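Local coordinates for protein putative aldolase (Bacteroides vulgatus ATCC 8482, PDB 3DXI) that is of unknown function but is a putative aldolase that folds as a TIM barrel and is related to the HMGL-like family, at residues A[40-46]-A[75-81]; A[65-69]-A[97-102]; A[159-165]-A[188-194]; A[215-220]-A[229-234]. One frame throughout, in Å; residues are numbered along the deposited sequence.

Contact 1: residues A[40-46]-A[75-81]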
loop_
_atom_site.group_PDB
_atom_site.type_symbol
_atom_site.label_atom_id
_atom_site.label_comp_id
_atom_site.label_asym_id
_atom_site.label_seq_id
_atom_site.Cartn_x
_atom_site.Cartn_y
_atom_site.Cartn_z
ATOM N N TYR A 40 22.417 -6.185 3.818
ATOM C CA TYR A 40 22.354 -6.938 5.064
ATOM C C TYR A 40 21.204 -7.928 5.058
ATOM O O TYR A 40 20.133 -7.657 4.508
ATOM C CB TYR A 40 22.157 -5.989 6.248
ATOM C CG TYR A 40 23.418 -5.331 6.742
ATOM C CD1 TYR A 40 24.032 -5.760 7.915
ATOM C CD2 TYR A 40 23.994 -4.270 6.044
ATOM C CE1 TYR A 40 25.188 -5.148 8.389
ATOM C CE2 TYR A 40 25.152 -3.653 6.506
ATOM C CZ TYR A 40 25.742 -4.099 7.681
ATOM O OH TYR A 40 26.894 -3.507 8.137
ATOM N N LEU A 41 21.437 -9.075 5.687
ATOM C CA LEU A 41 20.430 -10.114 5.794
ATOM C C LEU A 41 20.338 -10.524 7.261
ATOM O O LEU A 41 21.294 -11.060 7.816
ATOM C CB LEU A 41 20.817 -11.339 4.959
ATOM C CG LEU A 41 21.238 -11.165 3.497
ATOM C CD1 LEU A 41 21.559 -12.531 2.912
ATOM C CD2 LEU A 41 20.128 -10.492 2.701
ATOM N N GLU A 42 19.199 -10.248 7.891
ATOM C CA GLU A 42 18.993 -10.634 9.282
ATOM C C GLU A 42 18.236 -11.946 9.167
ATOM O O GLU A 42 17.032 -11.964 8.907
ATOM C CB GLU A 42 18.157 -9.591 10.006
ATOM C CG GLU A 42 17.967 -9.881 11.469
ATOM C CD GLU A 42 17.303 -8.730 12.168
ATOM O OE1 GLU A 42 16.192 -8.353 11.739
ATOM O OE2 GLU A 42 17.891 -8.201 13.136
ATOM N N VAL A 43 18.961 -13.040 9.367
ATOM C CA VAL A 43 18.426 -14.382 9.199
ATOM C C VAL A 43 17.690 -15.032 10.362
ATOM O O VAL A 43 17.035 -16.066 10.180
ATOM C CB VAL A 43 19.552 -15.327 8.748
ATOM C CG1 VAL A 43 20.188 -14.791 7.459
ATOM C CG2 VAL A 43 20.601 -15.444 9.847
ATOM N N GLY A 44 17.792 -14.454 11.554
ATOM C CA GLY A 44 17.102 -15.052 12.681
ATOM C C GLY A 44 17.494 -14.525 14.041
ATOM O O GLY A 44 18.213 -13.533 14.162
ATOM N N TYR A 45 17.008 -15.210 15.068
ATOM C CA TYR A 45 17.268 -14.860 16.456
ATOM C C TYR A 45 18.268 -15.824 17.075
ATOM O O TYR A 45 18.518 -16.913 16.545
ATOM C CB TYR A 45 15.978 -14.973 17.282
ATOM C CG TYR A 45 14.905 -13.945 16.989
ATOM C CD1 TYR A 45 14.901 -12.714 17.643
ATOM C CD2 TYR A 45 13.889 -14.209 16.068
ATOM C CE1 TYR A 45 13.908 -11.766 17.393
ATOM C CE2 TYR A 45 12.885 -13.265 15.804
ATOM C CZ TYR A 45 12.906 -12.048 16.475
ATOM O OH TYR A 45 11.940 -11.108 16.234
ATOM N N ARG A 46 18.842 -15.393 18.194
ATOM C CA ARG A 46 19.723 -16.217 19.005
ATOM C C ARG A 46 18.904 -16.156 20.303
ATOM O O ARG A 46 18.473 -15.081 20.713
ATOM C CB ARG A 46 21.107 -15.580 19.189
ATOM C CG ARG A 46 22.076 -15.785 18.017
ATOM C CD ARG A 46 22.507 -17.247 17.841
ATOM N NE ARG A 46 23.514 -17.680 18.813
ATOM C CZ ARG A 46 24.027 -18.911 18.868
ATOM N NH1 ARG A 46 23.632 -19.841 18.004
ATOM N NH2 ARG A 46 24.924 -19.223 19.798
ATOM N N LYS A 75 26.454 -9.096 4.210
ATOM C CA LYS A 75 26.643 -9.076 5.652
ATOM C C LYS A 75 25.480 -9.798 6.332
ATOM O O LYS A 75 24.335 -9.717 5.884
ATOM C CB LYS A 75 26.777 -7.636 6.157
ATOM C CG LYS A 75 28.154 -7.027 5.854
ATOM C CD LYS A 75 28.310 -5.649 6.454
ATOM C CE LYS A 75 29.751 -5.175 6.398
ATOM N NZ LYS A 75 29.935 -3.894 7.140
ATOM N N ILE A 76 25.786 -10.516 7.405
ATOM C CA ILE A 76 24.779 -11.287 8.123
ATOM C C ILE A 76 24.518 -10.739 9.522
ATOM O O ILE A 76 25.442 -10.341 10.237
ATOM C CB ILE A 76 25.218 -12.767 8.250
ATOM C CG1 ILE A 76 25.458 -13.366 6.863
ATOM C CG2 ILE A 76 24.162 -13.569 8.999
ATOM C CD1 ILE A 76 24.213 -13.470 6.019
ATOM N N ALA A 77 23.250 -10.730 9.909
ATOM C CA ALA A 77 22.870 -10.252 11.224
ATOM C C ALA A 77 21.882 -11.207 11.876
ATOM O O ALA A 77 21.192 -11.968 11.194
ATOM C CB ALA A 77 22.239 -8.867 11.113
ATOM N N ILE A 78 21.843 -11.177 13.203
ATOM C CA ILE A 78 20.880 -11.961 13.962
ATOM C C ILE A 78 20.337 -10.955 14.976
ATOM O O ILE A 78 20.954 -9.912 15.217
ATOM C CB ILE A 78 21.513 -13.189 14.698
ATOM C CG1 ILE A 78 22.482 -12.734 15.789
ATOM C CG2 ILE A 78 22.171 -14.125 13.683
ATOM C CD1 ILE A 78 21.809 -12.443 17.118
HETATM N N MSE A 79 19.188 -11.255 15.563
HETATM C CA MSE A 79 18.594 -10.345 16.527
HETATM C C MSE A 79 18.473 -10.956 17.916
HETATM O O MSE A 79 18.321 -12.171 18.063
HETATM C CB MSE A 79 17.212 -9.904 16.027
HETATM C CG MSE A 79 16.402 -9.102 17.030
HETATM SE SE MSE A 79 14.799 -8.343 16.251
HETATM C CE MSE A 79 15.590 -6.719 15.542
ATOM N N LEU A 80 18.555 -10.090 18.922
ATOM C CA LEU A 80 18.421 -10.472 20.322
ATOM C C LEU A 80 17.315 -9.610 20.918
ATOM O O LEU A 80 17.250 -8.410 20.645
ATOM C CB LEU A 80 19.706 -10.181 21.100
ATOM C CG LEU A 80 20.983 -10.975 20.841
ATOM C CD1 LEU A 80 22.101 -10.409 21.711
ATOM C CD2 LEU A 80 20.746 -12.449 21.156
ATOM N N ASN A 81 16.444 -10.214 21.718
ATOM C CA ASN A 81 15.382 -9.465 22.378
ATOM C C ASN A 81 15.975 -8.952 23.698
ATOM O O ASN A 81 16.287 -9.740 24.593
ATOM C CB ASN A 81 14.175 -10.368 22.656
ATOM C CG ASN A 81 13.390 -10.714 21.393
ATOM O OD1 ASN A 81 12.839 -11.809 21.275
ATOM N ND2 ASN A 81 13.321 -9.775 20.457
HETATM O O HOH W 1 11.455 -9.240 18.458
HETATM O O HOH W 2 17.036 -13.008 22.311
#
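Tyr40 and Lys75 sit at the start of two neighbouring parallel strands, 40-45 and 75-81, in the eight-stranded TIM barrel. Their side chains run alongside each other on the inner face. Lys75 CB lies over the Tyr40 ring, 3.8 Å from its centroid and 16° off the normal; from there the extended lysine chain follows the ring outward until NZ donates to Tyr40 OH at 3.2 Å. Glu129 engages both polar ends, one carboxylate oxygen in a salt bridge with Lys75 NZ and the other in a hydrogen bond with Tyr40 OH.

Backbone bonds stitch the strands together, among them Ala77 N to Leu41 O at 2.9 Å and Met79 N to Gly44 O at 2.8 Å. Glu42 pairs with Ala77 but Tyr45 with Met79, so the strand 40-45 takes in one extra residue on the way. The outer face is apolar: Leu41 CB meets Ile76 CD1, and Val43 CG2 meets Ile76 CG2 nearly at right angles, beneath helices 23-34 and 62-71.

Back inside, Glu42 extends with CG anti to its N (chi1 -177°), bringing OE2 to 3.4 Å from Met79 CB, while OE1 is held by Arg11 and Arg105. Selenomethionine Met79 makes an oblique Met-aromatic contact with Tyr45, SE being 4.8 Å from the ring centroid. At the strand ends one water joins Tyr45 OH to Asn81 ND2, lying 2.9 Å from Tyr45 OH.

Contact 2: residues A[65-69]-A[97-102]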
loop_
_atom_site.group_PDB
_atom_site.type_symbol
_atom_site.label_atom_id
_atom_site.label_comp_id
_atom_site.label_asym_id
_atom_site.label_seq_id
_atom_site.Cartn_x
_atom_site.Cartn_y
_atom_site.Cartn_z
ATOM N N LEU A 65 24.734 -21.156 10.562
ATOM C CA LEU A 65 25.466 -19.937 10.245
ATOM C C LEU A 65 26.734 -20.181 9.420
ATOM O O LEU A 65 27.087 -19.363 8.571
ATOM C CB LEU A 65 25.797 -19.171 11.536
ATOM C CG LEU A 65 24.569 -18.560 12.231
ATOM C CD1 LEU A 65 24.949 -18.008 13.584
ATOM C CD2 LEU A 65 23.974 -17.464 11.350
ATOM N N LYS A 66 27.416 -21.298 9.658
ATOM C CA LYS A 66 28.625 -21.610 8.901
ATOM C C LYS A 66 28.283 -21.816 7.429
ATOM O O LYS A 66 29.032 -21.400 6.542
ATOM C CB LYS A 66 29.294 -22.876 9.437
ATOM C CG LYS A 66 30.024 -22.695 10.747
ATOM C CD LYS A 66 30.666 -24.008 11.177
ATOM C CE LYS A 66 31.468 -23.836 12.454
ATOM N NZ LYS A 66 32.106 -25.118 12.858
ATOM N N HIS A 67 27.156 -22.476 7.182
ATOM C CA HIS A 67 26.682 -22.738 5.829
ATOM C C HIS A 67 26.289 -21.428 5.141
ATOM O O HIS A 67 26.728 -21.137 4.028
ATOM C CB HIS A 67 25.477 -23.682 5.883
ATOM C CG HIS A 67 24.813 -23.896 4.559
ATOM N ND1 HIS A 67 25.471 -24.436 3.476
ATOM C CD2 HIS A 67 23.547 -23.647 4.146
ATOM C CE1 HIS A 67 24.638 -24.510 2.451
ATOM N NE2 HIS A 67 23.465 -24.038 2.832
ATOM N N LEU A 68 25.458 -20.638 5.809
ATOM C CA LEU A 68 25.010 -19.360 5.259
ATOM C C LEU A 68 26.193 -18.433 4.989
ATOM O O LEU A 68 26.244 -17.758 3.960
ATOM C CB LEU A 68 24.036 -18.677 6.226
ATOM C CG LEU A 68 22.765 -19.453 6.594
ATOM C CD1 LEU A 68 21.859 -18.553 7.424
ATOM C CD2 LEU A 68 22.037 -19.920 5.333
ATOM N N ARG A 69 27.140 -18.397 5.921
ATOM C CA ARG A 69 28.313 -17.547 5.764
ATOM C C ARG A 69 29.168 -18.024 4.594
ATOM O O ARG A 69 29.849 -17.237 3.933
ATOM C CB ARG A 69 29.143 -17.551 7.047
ATOM C CG ARG A 69 30.393 -16.710 6.948
ATOM C CD ARG A 69 30.042 -15.281 6.562
ATOM N NE ARG A 69 30.372 -14.353 7.635
ATOM C CZ ARG A 69 30.013 -13.070 7.668
ATOM N NH1 ARG A 69 29.297 -12.542 6.679
ATOM N NH2 ARG A 69 30.383 -12.314 8.695
ATOM N N ILE A 97 29.253 -17.505 17.801
ATOM C CA ILE A 97 29.072 -17.024 16.434
ATOM C C ILE A 97 30.026 -15.928 15.967
ATOM O O ILE A 97 29.793 -15.307 14.933
ATOM C CB ILE A 97 27.612 -16.535 16.199
ATOM C CG1 ILE A 97 27.342 -15.266 17.009
ATOM C CG2 ILE A 97 26.623 -17.623 16.602
ATOM C CD1 ILE A 97 25.921 -14.732 16.854
ATOM N N ILE A 98 31.096 -15.684 16.710
ATOM C CA ILE A 98 32.044 -14.659 16.290
ATOM C C ILE A 98 32.582 -15.052 14.916
ATOM O O ILE A 98 32.805 -16.232 14.644
ATOM C CB ILE A 98 33.216 -14.524 17.286
ATOM C CG1 ILE A 98 33.782 -15.906 17.615
ATOM C CG2 ILE A 98 32.744 -13.829 18.556
ATOM C CD1 ILE A 98 34.928 -15.887 18.621
ATOM N N GLY A 99 32.757 -14.067 14.041
ATOM C CA GLY A 99 33.262 -14.349 12.710
ATOM C C GLY A 99 32.216 -14.860 11.736
ATOM O O GLY A 99 32.410 -14.797 10.523
ATOM N N LEU A 100 31.102 -15.362 12.252
ATOM C CA LEU A 100 30.046 -15.880 11.392
ATOM C C LEU A 100 28.960 -14.837 11.146
ATOM O O LEU A 100 28.311 -14.833 10.096
ATOM C CB LEU A 100 29.427 -17.133 12.017
ATOM C CG LEU A 100 30.391 -18.304 12.241
ATOM C CD1 LEU A 100 29.664 -19.457 12.920
ATOM C CD2 LEU A 100 30.974 -18.744 10.905
ATOM N N VAL A 101 28.769 -13.954 12.119
ATOM C CA VAL A 101 27.755 -12.911 12.023
ATOM C C VAL A 101 28.394 -11.538 12.151
ATOM O O VAL A 101 29.213 -11.306 13.042
ATOM C CB VAL A 101 26.682 -13.100 13.117
ATOM C CG1 VAL A 101 25.728 -11.897 13.156
ATOM C CG2 VAL A 101 25.908 -14.388 12.839
ATOM N N ASP A 102 28.013 -10.636 11.252
ATOM C CA ASP A 102 28.549 -9.283 11.220
ATOM C C ASP A 102 27.921 -8.336 12.220
ATOM O O ASP A 102 28.622 -7.607 12.925
ATOM C CB ASP A 102 28.381 -8.705 9.816
ATOM C CG ASP A 102 29.102 -9.524 8.772
ATOM O OD1 ASP A 102 30.350 -9.456 8.736
ATOM O OD2 ASP A 102 28.426 -10.248 8.004
#
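Arg69, on helix 62-71, reaches across to the loop 97-102 that leads into barrel strand 103-108. Its CB stands near the Leu100 side chain, 4.4 Å from Leu100 CD2. The chain then bends at chi2 and chi3, and CD passes 4.0 Å from Leu100 O. That carbonyl oxygen lies over one face of the guanidinium; it is close to NE, yet the angle is too poor for a hydrogen bond. Gly99 O sits instead at the group's edge. At the tip, the two terminal nitrogens take Asp102 end-on: NH1 to OD2 of Asp102 at 2.8 Å and NH2 to OD1 of Asp102 at 2.9 Å. The two flat groups are turned 64° apart, so NH2 meets OD1 from above the carboxylate plane while NH1 comes in on the syn side of OD2.

One helical turn earlier, Leu65 faces the same loop. Its CD1 is packed tightly against Ile97 CG2, at 3.5 Å, and also touches Val101 CG2; Leu65 CB and Lys66 CG both meet Leu100 CD1.

Asp102 OD2 also accepts from the backbone N of Ile76, so this carboxylate ties helix, loop and strand 75-81 together. The arginine would be expected to stabilise its negative charge.

Contact 3: residues A[159-165]-A[188-194]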
loop_
_atom_site.group_PDB
_atom_site.type_symbol
_atom_site.label_atom_id
_atom_site.label_comp_id
_atom_site.label_asym_id
_atom_site.label_seq_id
_atom_site.Cartn_x
_atom_site.Cartn_y
_atom_site.Cartn_z
ATOM N N LEU A 159 24.096 1.255 14.023
ATOM C CA LEU A 159 22.797 1.486 13.429
ATOM C C LEU A 159 21.742 1.768 14.491
ATOM O O LEU A 159 21.636 1.043 15.483
ATOM C CB LEU A 159 22.356 0.271 12.606
ATOM C CG LEU A 159 20.902 0.334 12.125
ATOM C CD1 LEU A 159 20.733 1.560 11.231
ATOM C CD2 LEU A 159 20.517 -0.941 11.386
ATOM N N PHE A 160 20.982 2.836 14.278
ATOM C CA PHE A 160 19.880 3.206 15.156
ATOM C C PHE A 160 18.648 3.099 14.258
ATOM O O PHE A 160 18.380 3.993 13.455
ATOM C CB PHE A 160 20.019 4.643 15.662
ATOM C CG PHE A 160 18.914 5.056 16.597
ATOM C CD1 PHE A 160 18.895 4.602 17.912
ATOM C CD2 PHE A 160 17.863 5.854 16.147
ATOM C CE1 PHE A 160 17.848 4.932 18.765
ATOM C CE2 PHE A 160 16.807 6.193 16.995
ATOM C CZ PHE A 160 16.801 5.730 18.307
ATOM N N CYS A 161 17.907 2.002 14.392
ATOM C CA CYS A 161 16.727 1.750 13.564
ATOM C C CYS A 161 15.402 2.178 14.200
ATOM O O CYS A 161 15.043 1.706 15.278
ATOM C CB CYS A 161 16.678 0.259 13.213
ATOM S SG CYS A 161 15.379 -0.205 12.048
HETATM N N MSE A 162 14.688 3.086 13.536
HETATM C CA MSE A 162 13.394 3.555 14.033
HETATM C C MSE A 162 12.323 2.571 13.564
HETATM O O MSE A 162 12.145 2.367 12.366
HETATM C CB MSE A 162 13.091 4.957 13.492
HETATM C CG MSE A 162 14.205 5.968 13.723
HETATM SE SE MSE A 162 13.735 7.710 13.045
HETATM C CE MSE A 162 13.667 7.297 11.156
ATOM N N VAL A 163 11.609 1.963 14.508
ATOM C CA VAL A 163 10.584 0.976 14.170
ATOM C C VAL A 163 9.135 1.460 14.252
ATOM O O VAL A 163 8.649 1.853 15.314
ATOM C CB VAL A 163 10.736 -0.275 15.061
ATOM C CG1 VAL A 163 9.720 -1.338 14.664
ATOM C CG2 VAL A 163 12.152 -0.816 14.941
ATOM N N ASP A 164 8.459 1.417 13.106
ATOM C CA ASP A 164 7.058 1.807 12.973
ATOM C C ASP A 164 6.252 0.625 13.526
ATOM O O ASP A 164 5.565 -0.075 12.789
ATOM C CB ASP A 164 6.762 2.053 11.485
ATOM C CG ASP A 164 5.291 2.301 11.191
ATOM O OD1 ASP A 164 4.570 2.832 12.063
ATOM O OD2 ASP A 164 4.862 1.979 10.058
ATOM N N SER A 165 6.359 0.421 14.838
ATOM C CA SER A 165 5.712 -0.689 15.544
ATOM C C SER A 165 4.238 -0.951 15.262
ATOM O O SER A 165 3.841 -2.098 15.050
ATOM C CB SER A 165 5.915 -0.527 17.055
ATOM O OG SER A 165 7.274 -0.721 17.414
ATOM N N PRO A 188 24.589 6.071 12.263
ATOM C CA PRO A 188 23.759 5.821 11.083
ATOM C C PRO A 188 22.326 5.543 11.551
ATOM O O PRO A 188 22.117 4.922 12.597
ATOM C CB PRO A 188 24.420 4.596 10.459
ATOM C CG PRO A 188 25.880 4.810 10.790
ATOM C CD PRO A 188 25.818 5.253 12.233
ATOM N N VAL A 189 21.343 6.012 10.794
ATOM C CA VAL A 189 19.950 5.797 11.175
ATOM C C VAL A 189 19.217 4.929 10.159
ATOM O O VAL A 189 19.507 4.972 8.960
ATOM C CB VAL A 189 19.199 7.144 11.321
ATOM C CG1 VAL A 189 17.761 6.902 11.759
ATOM C CG2 VAL A 189 19.928 8.038 12.327
ATOM N N GLY A 190 18.271 4.134 10.655
ATOM C CA GLY A 190 17.485 3.274 9.788
ATOM C C GLY A 190 15.997 3.379 10.078
ATOM O O GLY A 190 15.583 3.962 11.087
ATOM N N PHE A 191 15.191 2.808 9.188
ATOM C CA PHE A 191 13.743 2.811 9.333
ATOM C C PHE A 191 13.176 1.436 9.004
ATOM O O PHE A 191 13.559 0.811 8.007
ATOM C CB PHE A 191 13.106 3.833 8.388
ATOM C CG PHE A 191 11.595 3.811 8.401
ATOM C CD1 PHE A 191 10.884 4.233 9.533
ATOM C CD2 PHE A 191 10.882 3.348 7.293
ATOM C CE1 PHE A 191 9.488 4.194 9.563
ATOM C CE2 PHE A 191 9.482 3.303 7.305
ATOM C CZ PHE A 191 8.779 3.728 8.443
ATOM N N HIS A 192 12.272 0.963 9.852
ATOM C CA HIS A 192 11.615 -0.319 9.632
ATOM C C HIS A 192 10.118 -0.035 9.699
ATOM O O HIS A 192 9.546 0.110 10.782
ATOM C CB HIS A 192 12.012 -1.342 10.701
ATOM C CG HIS A 192 11.418 -2.702 10.483
ATOM N ND1 HIS A 192 12.170 -3.857 10.506
ATOM C CD2 HIS A 192 10.141 -3.093 10.256
ATOM C CE1 HIS A 192 11.383 -4.899 10.305
ATOM N NE2 HIS A 192 10.145 -4.463 10.151
ATOM N N GLY A 193 9.486 0.059 8.537
ATOM C CA GLY A 193 8.072 0.358 8.526
ATOM C C GLY A 193 7.177 -0.856 8.447
ATOM O O GLY A 193 7.585 -1.914 7.963
ATOM N N HIS A 194 5.958 -0.716 8.955
ATOM C CA HIS A 194 4.983 -1.794 8.878
ATOM C C HIS A 194 3.927 -1.348 7.878
ATOM O O HIS A 194 3.756 -0.144 7.640
ATOM C CB HIS A 194 4.372 -2.083 10.244
ATOM C CG HIS A 194 5.269 -2.881 11.139
ATOM N ND1 HIS A 194 4.938 -3.194 12.439
ATOM C CD2 HIS A 194 6.482 -3.436 10.915
ATOM C CE1 HIS A 194 5.911 -3.906 12.979
ATOM N NE2 HIS A 194 6.860 -4.068 12.075
#
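Strands 159-163 and 189-192 of the TIM barrel, joined by helix 171-184 in a beta-alpha-beta crossover, set their side chains alternately on two faces. Outward go Phe160, Met162, Val189 and Phe191. The selenomethionine Met162 bends at chi3 (-66°), which carries CE to 4.2 Å from Val189 CG1 as the two chains cross at a slant; the same methyl is near Phe191 CD1. Val189 also presses on Leu178 and Val181 of the connecting helix.

Cys161 and His192 point the other way, into the barrel. The cysteine SG touches His192 CB at 3.8 Å, and the imidazole passes beyond it to bond through ND1 with Asp216 of the next strand. Where Gly190 has no side chain on this inner face, Leu159 CD1 comes down on its N at 3.6 Å. Underneath, backbone bonds hold the parallel register, Met162 N to Gly190 O being 2.8 Å.

Past the strand ends the polar groups take over. Asp164, at the centre of an inverse gamma turn, brings its CB up to the Phe191 ring, while its OD1 accepts from Ile169 N, a few residues further on. Its other oxygen, OD2, accepts from His194 N at 3.1 Å, approached from above the carboxylate plane. The His194 ring lies with one face toward Asp164 O and its edge toward Ser165 O, to which ND1 makes a weak hydrogen bond of 3.0 Å.

Contact 4: residues A[215-220]-A[229-234]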
loop_
_atom_site.group_PDB
_atom_site.type_symbol
_atom_site.label_atom_id
_atom_site.label_comp_id
_atom_site.label_asym_id
_atom_site.label_seq_id
_atom_site.Cartn_x
_atom_site.Cartn_y
_atom_site.Cartn_z
ATOM N N ILE A 215 17.335 0.857 5.512
ATOM C CA ILE A 215 15.909 0.587 5.326
ATOM C C ILE A 215 15.698 -0.924 5.421
ATOM O O ILE A 215 16.438 -1.699 4.814
ATOM C CB ILE A 215 15.365 1.065 3.955
ATOM C CG1 ILE A 215 15.400 2.592 3.870
ATOM C CG2 ILE A 215 13.930 0.577 3.771
ATOM C CD1 ILE A 215 14.517 3.286 4.887
ATOM N N ASP A 216 14.698 -1.320 6.205
ATOM C CA ASP A 216 14.329 -2.722 6.411
ATOM C C ASP A 216 13.112 -3.084 5.551
ATOM O O ASP A 216 12.204 -2.269 5.360
ATOM C CB ASP A 216 13.946 -2.974 7.878
ATOM C CG ASP A 216 15.143 -3.073 8.812
ATOM O OD1 ASP A 216 16.257 -2.635 8.440
ATOM O OD2 ASP A 216 14.952 -3.584 9.938
ATOM N N ALA A 217 13.092 -4.318 5.059
ATOM C CA ALA A 217 11.981 -4.827 4.258
ATOM C C ALA A 217 12.105 -6.346 4.211
ATOM O O ALA A 217 13.102 -6.896 4.668
ATOM C CB ALA A 217 12.021 -4.241 2.853
ATOM N N THR A 218 11.088 -7.021 3.681
ATOM C CA THR A 218 11.104 -8.475 3.566
ATOM C C THR A 218 10.417 -8.893 2.267
ATOM O O THR A 218 9.595 -8.150 1.732
ATOM C CB THR A 218 10.373 -9.153 4.758
ATOM O OG1 THR A 218 8.990 -8.773 4.760
ATOM C CG2 THR A 218 11.010 -8.742 6.083
ATOM N N ILE A 219 10.767 -10.073 1.758
ATOM C CA ILE A 219 10.175 -10.590 0.525
ATOM C C ILE A 219 8.674 -10.841 0.743
ATOM O O ILE A 219 8.277 -11.586 1.640
ATOM C CB ILE A 219 10.890 -11.889 0.080
ATOM C CG1 ILE A 219 12.360 -11.582 -0.244
ATOM C CG2 ILE A 219 10.182 -12.502 -1.123
ATOM C CD1 ILE A 219 12.561 -10.542 -1.344
ATOM N N THR A 220 7.867 -10.197 -0.100
ATOM C CA THR A 220 6.401 -10.222 -0.071
ATOM C C THR A 220 5.848 -9.575 1.193
ATOM O O THR A 220 4.672 -9.729 1.506
ATOM C CB THR A 220 5.789 -11.654 -0.214
ATOM O OG1 THR A 220 6.112 -12.446 0.928
ATOM C CG2 THR A 220 6.305 -12.346 -1.474
ATOM N N LEU A 229 7.271 -3.718 4.855
ATOM C CA LEU A 229 7.357 -3.142 3.524
ATOM C C LEU A 229 7.812 -4.292 2.634
ATOM O O LEU A 229 8.706 -5.048 3.015
ATOM C CB LEU A 229 8.410 -2.031 3.499
ATOM C CG LEU A 229 8.975 -1.602 2.142
ATOM C CD1 LEU A 229 7.864 -1.102 1.234
ATOM C CD2 LEU A 229 10.007 -0.517 2.364
ATOM N N LYS A 230 7.188 -4.440 1.467
ATOM C CA LYS A 230 7.560 -5.505 0.540
ATOM C C LYS A 230 8.857 -5.122 -0.166
ATOM O O LYS A 230 8.918 -4.110 -0.877
ATOM C CB LYS A 230 6.437 -5.743 -0.480
ATOM C CG LYS A 230 5.154 -6.247 0.168
ATOM C CD LYS A 230 4.133 -6.739 -0.843
ATOM C CE LYS A 230 3.389 -5.600 -1.500
ATOM N NZ LYS A 230 1.952 -5.967 -1.638
HETATM N N MSE A 231 9.896 -5.926 0.048
HETATM C CA MSE A 231 11.196 -5.665 -0.553
HETATM C C MSE A 231 11.079 -5.473 -2.059
HETATM O O MSE A 231 11.698 -4.573 -2.621
HETATM C CB MSE A 231 12.165 -6.812 -0.240
HETATM C CG MSE A 231 13.552 -6.642 -0.855
HETATM SE SE MSE A 231 14.488 -5.064 -0.215
HETATM C CE MSE A 231 15.271 -5.830 1.399
ATOM N N GLU A 232 10.277 -6.309 -2.714
ATOM C CA GLU A 232 10.100 -6.201 -4.161
ATOM C C GLU A 232 9.512 -4.850 -4.558
ATOM O O GLU A 232 9.806 -4.338 -5.638
ATOM C CB GLU A 232 9.198 -7.329 -4.695
ATOM C CG GLU A 232 7.792 -7.352 -4.086
ATOM C CD GLU A 232 7.695 -8.272 -2.896
ATOM O OE1 GLU A 232 8.705 -8.422 -2.173
ATOM O OE2 GLU A 232 6.605 -8.843 -2.675
ATOM N N LEU A 233 8.674 -4.276 -3.698
ATOM C CA LEU A 233 8.076 -2.976 -4.003
ATOM C C LEU A 233 9.135 -1.886 -3.870
ATOM O O LEU A 233 9.193 -0.959 -4.676
ATOM C CB LEU A 233 6.903 -2.674 -3.065
ATOM C CG LEU A 233 6.182 -1.347 -3.318
ATOM C CD1 LEU A 233 5.760 -1.250 -4.778
ATOM C CD2 LEU A 233 4.962 -1.248 -2.418
ATOM N N LEU A 234 9.972 -2.005 -2.845
ATOM C CA LEU A 234 11.042 -1.037 -2.619
ATOM C C LEU A 234 12.001 -1.024 -3.805
ATOM O O LEU A 234 12.278 0.032 -4.368
ATOM C CB LEU A 234 11.816 -1.383 -1.346
ATOM C CG LEU A 234 13.057 -0.557 -0.997
ATOM C CD1 LEU A 234 12.696 0.919 -0.852
ATOM C CD2 LEU A 234 13.661 -1.098 0.299
HETATM O O HOH W 3 9.740 -3.243 6.830
#
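Ala217, near the end of the last strand of the TIM barrel, puts its CB against the beginning of helix 231-241. The methyl meets Leu229 O at 3.4 Å, Met231 CA at 3.8 Å and the selenomethionine's CE at 3.9 Å from Ala217 CB. On one side of it Ile215 CG2 packs on Leu234 CD2; on the other, Ile219 CD1 reaches Met231 CB.

Two backbone bonds fix this fit. Thr218 N donates to Leu229 O at 3.2 Å, and Thr218 O takes the N-H of Met231 in an almost straight bond (2.8 Å, 178°), supplying an acceptor to the first residue of the helix. A water bridges Asp216 O and Leu229 N. Lys230, at the N-cap position, lays CG and CD along the Thr220 carbonyl.

Further out, Thr218 OG1 is held by Met222 O, and Met231 rests on Ile5 and Asp7 of strand 4-7, which closes the barrel. Thr269 and Met274 of the second subunit pack against Lys230 and Glu232, so the helix start also lies at the dimer interface. Back in the contact itself, Glu232 CG sits between its backbone N and carbonyl carbon (chi1 60°) and the chain bends again at chi2 (-94°), which brings OE1 to receive Thr220 N on its syn lone pair at 2.9 Å.

Three of the four contacts reach the one closed parallel sheet: contact 1 joins its second and third strands, contact 3 its sixth and seventh, and contact 4 runs from the eighth to the helix that follows. Contacts 1 and 3 have centres about 15 Å apart, whereas contacts 3 and 4, about 13 Å apart, touch through neighbouring strands 189-192 and 214-217, where His192 meets Asp216. Contact 2 lies on the outer layer, centred about 10 Å from contact 1; their segments alternate along the chain, and Asp102 links them at Ile76. Contacts 3 and 4 come later, in series, within the HMGL-like range. Together they hold neighbouring barrel strands in register and tie helices and a loop to the outside.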